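Local coordinates for protein arsenite methyltransferase (Chlamydomonas reinhardtii, PDB 5EVJ) that probably catalyses the S-adenosylmethionine-dependent methylation of trivalent arsenic, yielding mono-, di- and trimethylated arsenicals, at residues A[123-128]-A[143-148]; A[130-133]-A[137-140]; A[170-173]-A[177-180]; A[277-282]-A[324-329]; A[295-300]-A[334-339]. The protein carries 15 engineered substitutions. One frame throughout, in Å; residues are numbered along the deposited sequence.

Overall arrangement
From the N terminus, helix 118-126 is brought onto the outermost strand 143-147 by contact 1, which closes a loop of 14 residues. Contact 2 is nested inside that loop, where helix 128-135 ends and the chain turns toward the strand; the two touch, with CE of M143 3.6 Å from CD2 of Y131. Contact 3 follows in series and joins the loop after strand 163-169 to the start of helix 178-188. Contacts 4 and 5 come last and cross along the chain, since their segments alternate. Contact 4 ties loop 277-282 to helix 322-329, contact 5 ties loop 295-300 to the lead-in of strand 337-340, and that helix and strand also pack on each other.

Contact 1: residues A[123-128]-A[143-148]; sequences VAISHA and MTFIQG
The carbonyl O of A124 accepts a hydrogen bond from the hydroxyl of Y99, and the same atom lies 3.6 Å from CE2 of F145, so a polar group of the helix backbone is satisfied right beside an aromatic ring. The ring itself meets the A124 side chain as a CH-pi contact: CB of A124 stands 3.5 Å from the F145 centroid, only 7° off the ring normal, and is thus centred over one face. F145 points toward the helix, and with CG anti to its carbonyl carbon (chi1 -67°) its ring is put where the A124 methyl meets that face. I125 comes in beside it, its CG1 3.8 Å from CB of F145, the two side chains sliding past each other in opposite directions. Such packing is that of a beta-alpha-beta crossover in a class I methyltransferase, a Rossmann-like fold: strand 110-115 leads through helices 118-126 and 128-135 to strand 143-147, which lies parallel to it at the sheet's edge, as the backbone bonds of T144 and I146 to G113 confirm. F145 also touches A98 of helix 96-104, part of a glycine-rich sequence consistent with the cofactor-binding loop. An alanine in place of F145 is likely to leave the A124 methyl without the face it rests on and to open a gap between helix and strand. Farther along, M143 extends its CE to 4.4 Å from CB of A128, a looser apolar touch.

Contact 2: residues A[130-133]-A[137-140]; sequences AYAR and GYGK. Engineered in segment 130-133: A132 (natural residue Cys).
The backbone N of Y138 donates to the O of A132 at 2.7 Å, with an N-H...O angle of 155° and the donor tilted 21° from the carbonyl plane. A weaker polar contact lies next to it, where CA of G137 points a C-H at the O of R133 from 3.1 Å. Both belong to the C-terminal end of helix 128-135, which widens into a pi-type turn at 131-133. G137 is the first residue to leave helical angles; its positive phi of 64° is one that glycine favours, and it swings the chain back past the last turn on its way to strand 143-147 of the Rossmann-like sheet. The apolar contact is CB of A132, an engineered residue that is cysteine in nature, with CD2 of Y138 at 4.4 Å. Van der Waals approaches to backbone carbonyls add to it: CB of A132 is 3.9 Å from C of K140, and CB of Y138 is 3.6 Å from O of A132. R133 leads away overall while its CB and CG brush the carbonyl oxygens of Y138 and G139; the latter stands at the guanidinium edge, near its plane. Among polar groups pointing elsewhere, the Y138 hydroxyl bonds to the O of A102 and the N of G139 to E107.

Contact 3: residues A[170-173]-A[177-180]; sequences CVIN and DKAR
This is a buried contact of an aliphatic lysine chain against a loop: K178, in the first turn of helix 178-188, crosses I172 and N173, which follow strand 163-169 at the carboxyl end of the parallel part of the sheet, the end at which class I methyltransferases generally bind their cofactor. The evidence is in the K178 methylenes. CG is 3.8 Å from CG2 of I172, and CE is 3.4 Å from the I172 carbonyl O, so the carbonyl meets the methylene next to the ammonium. Beyond CG the lysine is extended, with its last torsion at -171°, and that straightness carries it past I172 to the amide of N173, whose side chain it passes obliquely. D177 is at the N-cap of the helix, its OD1 weakly accepting from the N of R180 at 3.3 Å. Around the loop, D199 receives weak bonds from the backbone N of both I172 and N173, and C170 is joined to C74 by a disulfide. On its apolar side I172 reaches M195 and F197 of strand 193-202.

At the far end two donors come together, since ND2 of N173 is 3.6 Å from NZ of K178 and neither can accept from the other. NZ bonds weakly to the O of G223 and, as its second weak acceptor, to a water. That water accepts weakly from both groups, 2.8 Å from ND2 of N173 and 3.4 Å from NZ of K178, and so lets the amide and the ammonium sit side by side.

Contact 4: residues A[277-282]-A[324-329]; sequences PGQIED and TASMVG
A double bend brings I280 onto the helix: with chi1 at -57° and chi2 at -47°, its CD1 is carried to 3.7 Å from CB of S326. The first of these torsions alone sets CG2 of I280 anti to the backbone N, where it meets CE of M327 at 4.4 Å. M327 makes the span by stretching out fully, so its methyl touches from the end of a straight chain, whereas the serine is met close to its backbone. Q279 is folded as well, bent at chi2 (-73°). Its CB lies 3.5 Å from OG of S326, while NE2 of Q279 remains 3.8 Å from that hydroxyl.

What joins the two polar ends is E330, just beyond the helix segment. Its OE1 pairs with both NE2 of Q279 and OG of S326, and the bond to NE2 probably helps to orient the amide. For OG of S326, OE1 of E330 and the O of G322, one helical turn back, are competing partners. The direct contact is small, 154 Å² summed over both sides, and mostly van der Waals, its apolar side-chain pair being I280 with M327.

The backbone of the 277-282 loop is held by other parts of the chain, with the O of Q279 receiving a bond from R343 and the N of E281 donating to OD1 of N323. I280 and M327 both reach D241 in the loop after helix 227-237, and on helix 322-329 V328 packs against F312 of strand 310-313 and against F337 and I339 of strand 337-340.

Contact 5: residues A[295-300]-A[334-339]; sequences GTIPGH and APHFTI
I297, the first residue of a type II beta turn that runs to H300, packs on H336 just before strand 337-340, where a short 3-10 segment (334-336) leads into the edge of a three-stranded antiparallel sheet. The turn closes through the N of H300 bonding to the O of I297 at 2.8 Å, with P298 and G299 at its corners as the type II geometry favours. H336 is gripped from two directions. At the edge of its imidazole, OG1 of T296 and ND1 of H336 form a short hydrogen bond of 2.6 Å, in which either could be the donor. Over one face comes CG1 of I297, a CH-pi contact 3.3 Å from the ring centroid and 16° off the normal; it is tight, and offset toward the rim. The two side chains cross at about a right angle. T296 offers its hydroxyl because OG1 sits between the backbone N and the carbonyl carbon (chi1 50°), facing the ring, with CB of the threonine lying in the ring plane. An alanine at H336 would probably leave the T296 hydroxyl without its nitrogen partner and strip the cover from CG1 of I297, opening a gap between the turn and the 3-10 segment. Backbone bonds of H336 with K294 and of T338 with V292 join this part to strand 289-293 and its end, while the Y293 hydroxyl receives the N of I297 and bonds to the O of H300. Next to the imidazole face, CD1 of I297 ends 3.7 Å from CD2 of H336.

Contact 1: residues A[123-128]-A[143-148]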
# COMPACT_ATOMS: atom_id res chain seq x y z
N VAL A 123 8.31 10.35 -19.64
CA VAL A 123 8.89 9.00 -19.73
C VAL A 123 7.83 7.88 -19.57
O VAL A 123 7.81 6.90 -20.33
CB VAL A 123 10.06 8.76 -18.75
CG1 VAL A 123 10.55 7.30 -18.86
CG2 VAL A 123 11.22 9.76 -19.02
N ALA A 124 6.95 8.03 -18.58
CA ALA A 124 5.92 7.01 -18.35
C ALA A 124 5.00 6.92 -19.55
O ALA A 124 4.70 5.80 -19.99
CB ALA A 124 5.11 7.32 -17.09
N ILE A 125 4.60 8.08 -20.10
CA ILE A 125 3.72 8.16 -21.27
C ILE A 125 4.33 7.65 -22.59
O ILE A 125 3.62 6.99 -23.36
CB ILE A 125 3.19 9.58 -21.50
CG1 ILE A 125 2.30 10.02 -20.32
CG2 ILE A 125 2.40 9.65 -22.82
CD1 ILE A 125 2.24 11.52 -20.11
N SER A 126 5.60 7.95 -22.86
CA SER A 126 6.19 7.61 -24.17
C SER A 126 6.39 6.13 -24.33
O SER A 126 6.39 5.61 -25.44
CB SER A 126 7.51 8.34 -24.47
OG SER A 126 8.50 7.97 -23.55
N HIS A 127 6.53 5.42 -23.23
CA HIS A 127 6.75 3.99 -23.38
C HIS A 127 5.50 3.17 -23.26
O HIS A 127 5.53 1.96 -23.50
CB HIS A 127 7.84 3.51 -22.42
CG HIS A 127 9.19 4.04 -22.77
ND1 HIS A 127 9.58 5.33 -22.47
CD2 HIS A 127 10.23 3.47 -23.44
CE1 HIS A 127 10.82 5.51 -22.90
NE2 HIS A 127 11.24 4.40 -23.48
N ALA A 128 4.38 3.81 -22.96
CA ALA A 128 3.18 3.04 -22.62
C ALA A 128 2.71 2.07 -23.70
O ALA A 128 2.56 0.86 -23.42
CB ALA A 128 2.03 3.94 -22.18
N MET A 143 -3.12 2.20 -19.00
CA MET A 143 -2.54 3.25 -18.14
C MET A 143 -2.89 4.68 -18.57
O MET A 143 -2.97 4.98 -19.73
CB MET A 143 -1.02 3.11 -18.07
CG MET A 143 -0.56 1.75 -17.58
SD MET A 143 1.26 1.56 -17.44
CE MET A 143 1.47 0.82 -19.06
N THR A 144 -3.02 5.57 -17.60
CA THR A 144 -3.32 6.95 -17.75
C THR A 144 -2.36 7.58 -16.77
O THR A 144 -2.35 7.24 -15.57
CB THR A 144 -4.77 7.29 -17.33
OG1 THR A 144 -5.71 6.43 -18.01
CG2 THR A 144 -5.14 8.78 -17.61
N PHE A 145 -1.50 8.46 -17.27
CA PHE A 145 -0.66 9.24 -16.40
C PHE A 145 -1.12 10.66 -16.41
O PHE A 145 -1.33 11.21 -17.45
CB PHE A 145 0.75 9.15 -16.93
CG PHE A 145 1.30 7.77 -16.82
CD1 PHE A 145 1.71 7.27 -15.56
CD2 PHE A 145 1.37 6.96 -17.92
CE1 PHE A 145 2.19 5.98 -15.44
CE2 PHE A 145 1.85 5.66 -17.83
CZ PHE A 145 2.29 5.18 -16.59
N ILE A 146 -1.34 11.25 -15.24
CA ILE A 146 -1.71 12.66 -15.21
C ILE A 146 -0.80 13.44 -14.30
O ILE A 146 -0.18 12.88 -13.38
CB ILE A 146 -3.20 12.89 -14.85
CG1 ILE A 146 -3.49 12.52 -13.41
CG2 ILE A 146 -4.11 12.05 -15.74
CD1 ILE A 146 -4.90 12.01 -13.27
N GLN A 147 -0.75 14.75 -14.53
CA GLN A 147 0.10 15.65 -13.80
C GLN A 147 -0.64 16.22 -12.62
O GLN A 147 -1.71 16.79 -12.77
CB GLN A 147 0.57 16.78 -14.72
CG GLN A 147 1.37 17.88 -14.02
CD GLN A 147 2.73 18.15 -14.70
OE1 GLN A 147 3.76 18.16 -14.03
NE2 GLN A 147 2.73 18.35 -16.04
N GLY A 148 -0.02 16.16 -11.44
CA GLY A 148 -0.78 16.58 -10.25
C GLY A 148 -0.03 16.61 -8.97
O GLY A 148 1.11 16.21 -8.91

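Contact 2: residues A[130-133]-A[137-140]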
# COMPACT_ATOMS: atom_id res chain seq x y z
N ALA A 130 3.78 0.82 -26.51
CA ALA A 130 4.68 -0.24 -26.98
C ALA A 130 4.80 -1.35 -25.91
O ALA A 130 4.85 -2.55 -26.23
CB ALA A 130 6.04 0.36 -27.33
N TYR A 131 4.84 -0.95 -24.64
CA TYR A 131 4.91 -1.91 -23.53
C TYR A 131 3.65 -2.76 -23.49
O TYR A 131 3.67 -4.06 -23.45
CB TYR A 131 5.16 -1.13 -22.23
CG TYR A 131 4.93 -1.92 -20.96
CD1 TYR A 131 5.87 -2.89 -20.54
CD2 TYR A 131 3.77 -1.71 -20.17
CE1 TYR A 131 5.64 -3.61 -19.37
CE2 TYR A 131 3.56 -2.42 -18.98
CZ TYR A 131 4.49 -3.36 -18.59
OH TYR A 131 4.27 -4.09 -17.47
N ALA A 132 2.54 -2.07 -23.54
CA ALA A 132 1.24 -2.76 -23.43
C ALA A 132 1.01 -3.65 -24.62
O ALA A 132 0.42 -4.73 -24.50
CB ALA A 132 0.09 -1.75 -23.30
N ARG A 133 1.43 -3.18 -25.81
CA ARG A 133 1.20 -4.01 -27.01
C ARG A 133 2.17 -5.22 -27.15
O ARG A 133 1.71 -6.37 -27.21
CB ARG A 133 1.09 -3.13 -28.24
CG ARG A 133 -0.00 -2.07 -28.10
CD ARG A 133 -0.01 -1.07 -29.26
NE ARG A 133 -0.48 -1.74 -30.47
CZ ARG A 133 0.20 -1.90 -31.62
NH1 ARG A 133 1.43 -1.38 -31.78
NH2 ARG A 133 -0.36 -2.58 -32.62
N GLY A 137 0.90 -7.88 -24.60
CA GLY A 137 -0.03 -8.36 -25.61
C GLY A 137 -1.44 -7.77 -25.44
O GLY A 137 -2.38 -8.42 -25.78
N TYR A 138 -1.59 -6.56 -24.89
CA TYR A 138 -2.94 -5.97 -24.82
C TYR A 138 -3.24 -5.25 -26.12
O TYR A 138 -2.32 -4.76 -26.79
CB TYR A 138 -3.09 -4.93 -23.72
CG TYR A 138 -2.89 -5.37 -22.29
CD1 TYR A 138 -2.95 -6.73 -21.92
CD2 TYR A 138 -2.71 -4.41 -21.29
CE1 TYR A 138 -2.78 -7.15 -20.59
CE2 TYR A 138 -2.52 -4.80 -19.96
CZ TYR A 138 -2.56 -6.15 -19.61
OH TYR A 138 -2.37 -6.49 -18.31
N GLY A 139 -4.53 -5.13 -26.44
CA GLY A 139 -4.96 -4.25 -27.54
C GLY A 139 -4.40 -2.85 -27.43
O GLY A 139 -3.86 -2.33 -28.39
N LYS A 140 -4.57 -2.23 -26.26
CA LYS A 140 -3.97 -0.90 -25.94
C LYS A 140 -3.52 -0.77 -24.46
O LYS A 140 -3.88 -1.59 -23.62
CB LYS A 140 -4.99 0.19 -26.24
CG LYS A 140 -6.37 -0.15 -25.70
CD LYS A 140 -7.41 0.67 -26.45
CE LYS A 140 -8.66 0.83 -25.61
NZ LYS A 140 -8.37 1.71 -24.45

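Contact 3: residues A[170-173]-A[177-180]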
# COMPACT_ATOMS: atom_id res chain seq x y z
N CYS A 170 7.43 5.37 -1.27
CA CYS A 170 8.43 6.27 -0.67
C CYS A 170 8.36 7.65 -1.17
O CYS A 170 9.41 8.19 -1.52
CB CYS A 170 9.85 5.79 -1.02
SG CYS A 170 10.88 5.27 0.37
N VAL A 171 7.17 8.23 -1.26
CA VAL A 171 7.00 9.62 -1.62
C VAL A 171 6.12 10.36 -0.61
O VAL A 171 6.00 11.58 -0.64
CB VAL A 171 6.34 9.86 -3.03
CG1 VAL A 171 7.21 9.45 -4.24
CG2 VAL A 171 4.93 9.29 -3.09
N ILE A 172 5.52 9.65 0.32
CA ILE A 172 4.62 10.35 1.21
C ILE A 172 5.34 11.14 2.31
O ILE A 172 4.81 12.14 2.80
CB ILE A 172 3.48 9.43 1.70
CG1 ILE A 172 2.83 8.78 0.47
CG2 ILE A 172 2.48 10.20 2.56
CD1 ILE A 172 1.54 8.04 0.70
N ASN A 173 6.55 10.74 2.66
CA ASN A 173 7.33 11.52 3.64
C ASN A 173 7.69 12.88 3.12
O ASN A 173 8.11 13.73 3.89
CB ASN A 173 8.62 10.81 4.08
CG ASN A 173 8.37 9.51 4.87
OD1 ASN A 173 9.33 8.81 5.22
ND2 ASN A 173 7.09 9.16 5.14
N ASP A 177 1.77 17.92 3.21
CA ASP A 177 0.46 17.76 3.87
C ASP A 177 0.08 16.27 3.86
O ASP A 177 -0.90 15.89 3.26
CB ASP A 177 -0.60 18.62 3.17
CG ASP A 177 -1.85 18.81 4.03
OD1 ASP A 177 -1.95 18.11 5.06
OD2 ASP A 177 -2.72 19.68 3.72
N LYS A 178 0.89 15.43 4.50
CA LYS A 178 0.53 14.04 4.74
C LYS A 178 -0.95 13.75 4.98
O LYS A 178 -1.50 12.87 4.36
CB LYS A 178 1.33 13.50 5.88
CG LYS A 178 2.54 12.78 5.40
CD LYS A 178 3.48 12.58 6.55
CE LYS A 178 4.54 11.61 6.13
NZ LYS A 178 5.28 11.32 7.38
N ALA A 179 -1.58 14.53 5.85
CA ALA A 179 -2.97 14.30 6.22
C ALA A 179 -3.87 14.38 4.99
O ALA A 179 -4.81 13.59 4.81
CB ALA A 179 -3.42 15.31 7.32
N ARG A 180 -3.60 15.36 4.14
CA ARG A 180 -4.40 15.50 2.92
C ARG A 180 -4.23 14.37 1.93
O ARG A 180 -5.21 13.92 1.38
CB ARG A 180 -4.25 16.86 2.21
CG ARG A 180 -5.64 17.47 2.05
CD ARG A 180 -5.76 18.76 1.25
NE ARG A 180 -6.02 18.27 -0.07
CZ ARG A 180 -7.14 18.45 -0.76
NH1 ARG A 180 -8.12 19.22 -0.34
NH2 ARG A 180 -7.22 17.84 -1.93
O HOH W 1 6.96 8.36 7.78

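Contact 4: residues A[277-282]-A[324-329]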
# COMPACT_ATOMS: atom_id res chain seq x y z
N PRO A 277 -16.23 0.80 5.24
CA PRO A 277 -16.95 1.79 6.06
C PRO A 277 -17.85 1.17 7.10
O PRO A 277 -18.63 0.27 6.80
CB PRO A 277 -17.77 2.62 5.01
CG PRO A 277 -16.90 2.54 3.76
CD PRO A 277 -16.35 1.10 3.79
N GLY A 278 -17.77 1.69 8.32
CA GLY A 278 -18.63 1.22 9.43
C GLY A 278 -18.11 -0.05 10.11
O GLY A 278 -18.67 -0.43 11.12
N GLN A 279 -17.01 -0.65 9.63
CA GLN A 279 -16.62 -1.98 10.10
C GLN A 279 -15.30 -2.03 10.85
O GLN A 279 -15.10 -2.98 11.62
CB GLN A 279 -16.50 -2.97 8.91
CG GLN A 279 -17.80 -3.18 8.11
CD GLN A 279 -18.81 -4.03 8.91
OE1 GLN A 279 -19.59 -3.48 9.63
NE2 GLN A 279 -18.71 -5.37 8.87
N ILE A 280 -14.37 -1.09 10.60
CA ILE A 280 -13.01 -1.27 11.04
C ILE A 280 -12.87 -0.57 12.42
O ILE A 280 -13.20 0.62 12.54
CB ILE A 280 -11.94 -0.74 10.04
CG1 ILE A 280 -12.04 -1.38 8.61
CG2 ILE A 280 -10.54 -1.00 10.57
CD1 ILE A 280 -12.19 -2.90 8.63
N GLU A 281 -12.48 -1.32 13.46
CA GLU A 281 -12.56 -0.81 14.87
C GLU A 281 -11.18 -0.63 15.36
O GLU A 281 -10.25 -1.10 14.72
CB GLU A 281 -13.36 -1.75 15.77
CG GLU A 281 -14.82 -1.82 15.36
CD GLU A 281 -15.62 -2.79 16.19
OE1 GLU A 281 -15.73 -3.97 15.79
OE2 GLU A 281 -16.27 -2.39 17.20
N ASP A 282 -11.00 0.08 16.45
CA ASP A 282 -9.62 0.28 16.94
C ASP A 282 -9.22 -0.75 17.94
O ASP A 282 -8.25 -0.56 18.61
CB ASP A 282 -9.40 1.68 17.56
CG ASP A 282 -10.39 2.01 18.72
OD1 ASP A 282 -11.11 1.13 19.26
OD2 ASP A 282 -10.42 3.22 19.15
N THR A 324 -10.05 -8.29 10.80
CA THR A 324 -9.43 -9.22 9.91
C THR A 324 -10.53 -9.88 9.05
O THR A 324 -10.32 -10.04 7.86
CB THR A 324 -8.71 -10.31 10.74
OG1 THR A 324 -7.56 -9.70 11.37
CG2 THR A 324 -8.25 -11.43 9.78
N ALA A 325 -11.67 -10.26 9.64
CA ALA A 325 -12.74 -10.87 8.82
C ALA A 325 -13.20 -9.88 7.71
O ALA A 325 -13.53 -10.28 6.59
CB ALA A 325 -13.94 -11.33 9.67
N SER A 326 -13.22 -8.60 8.02
CA SER A 326 -13.61 -7.56 7.07
C SER A 326 -12.53 -7.45 6.00
O SER A 326 -12.85 -7.28 4.81
CB SER A 326 -13.79 -6.17 7.79
OG SER A 326 -14.99 -6.15 8.56
N MET A 327 -11.27 -7.44 6.42
CA MET A 327 -10.20 -7.25 5.46
C MET A 327 -10.02 -8.33 4.37
O MET A 327 -9.47 -8.04 3.27
CB MET A 327 -8.87 -7.09 6.19
CG MET A 327 -8.86 -5.87 7.14
SD MET A 327 -7.35 -5.64 8.13
CE MET A 327 -7.81 -4.18 9.10
N VAL A 328 -10.37 -9.59 4.72
CA VAL A 328 -10.19 -10.69 3.81
C VAL A 328 -11.56 -11.07 3.31
O VAL A 328 -11.68 -11.59 2.23
CB VAL A 328 -9.51 -11.93 4.46
CG1 VAL A 328 -8.18 -11.49 5.08
CG2 VAL A 328 -10.44 -12.66 5.45
N GLY A 329 -12.63 -10.73 4.03
CA GLY A 329 -13.88 -11.22 3.48
C GLY A 329 -14.92 -10.20 3.06
O GLY A 329 -16.06 -10.60 2.82

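Contact 5: residues A[295-300]-A[334-339]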
# COMPACT_ATOMS: atom_id res chain seq x y z
N GLY A 295 -7.26 -20.51 -1.45
CA GLY A 295 -6.10 -20.91 -2.25
C GLY A 295 -6.00 -20.37 -3.66
O GLY A 295 -5.07 -20.74 -4.41
N THR A 296 -6.90 -19.43 -3.99
CA THR A 296 -7.19 -19.06 -5.35
C THR A 296 -6.47 -17.79 -5.76
O THR A 296 -6.68 -17.28 -6.85
CB THR A 296 -8.69 -18.95 -5.60
OG1 THR A 296 -9.30 -18.13 -4.59
CG2 THR A 296 -9.41 -20.41 -5.63
N ILE A 297 -5.60 -17.25 -4.93
CA ILE A 297 -4.96 -16.01 -5.37
C ILE A 297 -3.69 -16.37 -6.07
O ILE A 297 -2.82 -17.01 -5.46
CB ILE A 297 -4.67 -15.05 -4.25
CG1 ILE A 297 -5.97 -14.59 -3.67
CG2 ILE A 297 -3.65 -13.96 -4.66
CD1 ILE A 297 -5.81 -13.75 -2.43
N PRO A 298 -3.59 -16.01 -7.36
CA PRO A 298 -2.49 -16.51 -8.24
C PRO A 298 -1.14 -16.24 -7.62
O PRO A 298 -0.91 -15.12 -7.12
CB PRO A 298 -2.66 -15.68 -9.53
CG PRO A 298 -4.13 -15.30 -9.53
CD PRO A 298 -4.64 -15.27 -8.12
N GLY A 299 -0.25 -17.23 -7.66
CA GLY A 299 1.05 -17.16 -6.97
C GLY A 299 1.00 -17.40 -5.48
O GLY A 299 2.04 -17.35 -4.81
N HIS A 300 -0.20 -17.71 -4.97
CA HIS A 300 -0.45 -18.00 -3.54
C HIS A 300 -1.40 -19.16 -3.30
O HIS A 300 -2.35 -19.05 -2.52
CB HIS A 300 -0.96 -16.78 -2.85
CG HIS A 300 0.01 -15.65 -2.96
ND1 HIS A 300 1.04 -15.48 -2.06
CD2 HIS A 300 0.20 -14.73 -3.94
CE1 HIS A 300 1.79 -14.45 -2.44
NE2 HIS A 300 1.29 -13.97 -3.58
N ALA A 334 -12.23 -10.67 -1.07
CA ALA A 334 -13.23 -11.58 -0.57
C ALA A 334 -13.58 -12.83 -1.39
O ALA A 334 -14.02 -13.87 -0.77
CB ALA A 334 -14.52 -10.86 -0.27
N PRO A 335 -13.54 -12.73 -2.74
CA PRO A 335 -13.87 -13.93 -3.53
C PRO A 335 -12.93 -15.13 -3.16
O PRO A 335 -13.26 -16.27 -3.45
CB PRO A 335 -13.57 -13.50 -4.98
CG PRO A 335 -13.72 -11.99 -4.96
CD PRO A 335 -13.17 -11.58 -3.61
N HIS A 336 -11.76 -14.86 -2.60
CA HIS A 336 -10.83 -15.92 -2.24
C HIS A 336 -10.95 -16.45 -0.81
O HIS A 336 -10.10 -17.28 -0.38
CB HIS A 336 -9.41 -15.45 -2.46
CG HIS A 336 -9.21 -14.80 -3.79
ND1 HIS A 336 -9.15 -15.52 -4.96
CD2 HIS A 336 -9.09 -13.49 -4.14
CE1 HIS A 336 -9.01 -14.68 -5.99
NE2 HIS A 336 -8.94 -13.45 -5.51
N PHE A 337 -11.95 -15.99 -0.05
CA PHE A 337 -12.06 -16.35 1.36
C PHE A 337 -13.46 -16.73 1.68
O PHE A 337 -14.34 -16.14 1.14
CB PHE A 337 -11.72 -15.15 2.27
CG PHE A 337 -10.28 -14.91 2.32
CD1 PHE A 337 -9.68 -14.11 1.37
CD2 PHE A 337 -9.48 -15.52 3.32
CE1 PHE A 337 -8.31 -13.89 1.39
CE2 PHE A 337 -8.09 -15.30 3.36
CZ PHE A 337 -7.49 -14.51 2.40
N THR A 338 -13.66 -17.64 2.63
CA THR A 338 -14.98 -17.90 3.20
C THR A 338 -14.91 -17.41 4.62
O THR A 338 -13.94 -17.68 5.35
CB THR A 338 -15.27 -19.45 3.23
OG1 THR A 338 -14.99 -20.03 1.94
CG2 THR A 338 -16.71 -19.84 3.68
N ILE A 339 -15.98 -16.73 5.03
CA ILE A 339 -16.18 -16.30 6.38
C ILE A 339 -17.30 -17.09 6.94
O ILE A 339 -18.40 -17.12 6.38
CB ILE A 339 -16.66 -14.82 6.43
CG1 ILE A 339 -15.65 -13.91 5.75
CG2 ILE A 339 -16.65 -14.37 7.86
CD1 ILE A 339 -14.25 -14.01 6.39